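Local coordinates for probable hydrogenase maturation factor HypB (Methanocaldococcus jannaschii, PDB 2HF9), which probably hydrolyses GTP slowly as a homodimeric G protein to drive nickel insertion during the maturation of [NiFe] hydrogenases, at residues Arg30-Leu33 with Asn34-Val38. Residues are numbered along the deposited sequence; the frame is centred on the assembly and turned at random.
Sequences RKLL and NKHGV
With chi1 at -66°, Leu33 sets its CG beside its own backbone N, while Val38 holds CG1 anti to its N (chi1 -179°); the two branches then meet obliquely, Leu33 CD2 lying 3.7 Å from Val38 CG1. Both side chains are buried, resting on Leu122 of strand 121-125, and Leu33 also packs on Leu111 of helix 104-111. On the neighbouring face of the helix, Leu32 brings CD1 to the edge of the His36 imidazole, in the plane of the ring and 3.8 Å from His36 CD2. The carbonyl O of Leu32 approaches the same edge, 3.1 Å from His36 CD2. Across the ring, ND1 is hydrogen-bonded to Asp117, which fixes how the imidazole is turned.

The backbone here closes helix 18-35 with a Schellman motif. Val38 N reaches back to Leu33 O in a nearly straight bond of 2.8 Å, coming from above the carbonyl plane, and Gly37 N makes a weak bond to Asn34 O. Gly37, the C-prime residue, takes the positive phi (65°) that ends the helix and turns the chain toward strand 39-45, the central P-loop strand of this G domain. Before that turn the regular helical pattern still runs, Asn34 N to Arg30 O at 2.8 Å and Lys35 N to Lys31 O at 2.9 Å.

On the exposed flank, Lys31 and Lys35 cross at about a right angle, with Lys31 CD 3.7 Å from Lys35 CD. Their like-charged ends are not in contact, Lys31 NZ lying 5.8 Å from Lys35 NZ. Asn34 directs OD1 to His141, and Arg30 forms salt bridges with Asp27 and Asp137.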
loop_
_atom_site.group_PDB
_atom_site.type_symbol
_atom_site.label_atom_id
_atom_site.label_comp_id
_atom_site.label_asym_id
_atom_site.label_seq_id
_atom_site.Cartn_x
_atom_site.Cartn_y
_atom_site.Cartn_z
ATOM N N ARG A 30 12.980 -23.039 -5.178
ATOM C CA ARG A 30 13.775 -22.769 -6.384
ATOM C C ARG A 30 14.309 -24.050 -7.014
ATOM O O ARG A 30 14.256 -24.214 -8.231
ATOM C CB ARG A 30 14.935 -21.810 -6.092
ATOM C CG ARG A 30 14.719 -20.387 -6.603
ATOM C CD ARG A 30 15.914 -19.479 -6.322
ATOM N NE ARG A 30 16.240 -19.436 -4.896
ATOM C CZ ARG A 30 15.707 -18.586 -4.020
ATOM N NH1 ARG A 30 14.821 -17.679 -4.409
ATOM N NH2 ARG A 30 16.071 -18.643 -2.748
ATOM N N LYS A 31 14.811 -24.954 -6.175
ATOM C CA LYS A 31 15.285 -26.257 -6.632
ATOM C C LYS A 31 14.163 -27.068 -7.290
ATOM O O LYS A 31 14.361 -27.646 -8.362
ATOM C CB LYS A 31 15.980 -27.009 -5.475
ATOM C CG LYS A 31 16.285 -28.519 -5.659
ATOM C CD LYS A 31 16.692 -28.963 -7.077
ATOM C CE LYS A 31 17.785 -28.116 -7.709
ATOM N NZ LYS A 31 17.539 -27.992 -9.175
ATOM N N LEU A 32 12.983 -27.079 -6.670
ATOM C CA LEU A 32 11.824 -27.774 -7.234
ATOM C C LEU A 32 11.430 -27.190 -8.591
ATOM O O LEU A 32 11.151 -27.930 -9.537
ATOM C CB LEU A 32 10.635 -27.742 -6.262
ATOM C CG LEU A 32 9.297 -28.340 -6.728
ATOM C CD1 LEU A 32 9.377 -29.854 -6.919
ATOM C CD2 LEU A 32 8.170 -27.977 -5.762
ATOM N N LEU A 33 11.415 -25.862 -8.676
ATOM C CA LEU A 33 11.094 -25.169 -9.920
ATOM C C LEU A 33 12.121 -25.469 -11.017
ATOM O O LEU A 33 11.741 -25.784 -12.149
ATOM C CB LEU A 33 10.972 -23.660 -9.682
ATOM C CG LEU A 33 9.807 -23.199 -8.795
ATOM C CD1 LEU A 33 10.047 -21.782 -8.315
ATOM C CD2 LEU A 33 8.463 -23.308 -9.499
ATOM N N ASN A 34 13.408 -25.388 -10.667
ATOM C CA ASN A 34 14.505 -25.686 -11.603
ATOM C C ASN A 34 14.467 -27.117 -12.133
ATOM O O ASN A 34 14.775 -27.368 -13.302
ATOM C CB ASN A 34 15.868 -25.408 -10.959
ATOM C CG ASN A 34 16.150 -23.922 -10.792
ATOM O OD1 ASN A 34 15.632 -23.090 -11.536
ATOM N ND2 ASN A 34 16.983 -23.586 -9.812
ATOM N N LYS A 35 14.080 -28.037 -11.255
ATOM C CA LYS A 35 13.928 -29.454 -11.564
ATOM C C LYS A 35 12.893 -29.661 -12.666
ATOM O O LYS A 35 13.047 -30.535 -13.521
ATOM C CB LYS A 35 13.484 -30.181 -10.296
ATOM C CG LYS A 35 14.225 -31.465 -9.967
ATOM C CD LYS A 35 14.445 -31.593 -8.445
ATOM C CE LYS A 35 13.158 -31.336 -7.642
ATOM N NZ LYS A 35 13.413 -30.761 -6.274
ATOM N N HIS A 36 11.847 -28.835 -12.645
ATOM C CA HIS A 36 10.762 -28.919 -13.617
ATOM C C HIS A 36 10.817 -27.839 -14.701
ATOM O O HIS A 36 9.873 -27.695 -15.480
ATOM C CB HIS A 36 9.412 -28.903 -12.904
ATOM C CG HIS A 36 9.197 -30.078 -12.004
ATOM N ND1 HIS A 36 8.835 -31.321 -12.478
ATOM C CD2 HIS A 36 9.306 -30.205 -10.660
ATOM C CE1 HIS A 36 8.723 -32.161 -11.465
ATOM N NE2 HIS A 36 9.008 -31.510 -10.351
ATOM N N GLY A 37 11.916 -27.088 -14.739
ATOM C CA GLY A 37 12.151 -26.090 -15.780
ATOM C C GLY A 37 11.160 -24.943 -15.734
ATOM O O GLY A 37 10.695 -24.469 -16.772
ATOM N N VAL A 38 10.845 -24.496 -14.523
ATOM C CA VAL A 38 9.906 -23.392 -14.325
ATOM C C VAL A 38 10.689 -22.161 -13.896
ATOM O O VAL A 38 11.543 -22.242 -13.016
ATOM C CB VAL A 38 8.826 -23.730 -13.258
ATOM C CG1 VAL A 38 7.833 -22.576 -13.090
ATOM C CG2 VAL A 38 8.092 -25.007 -13.616
#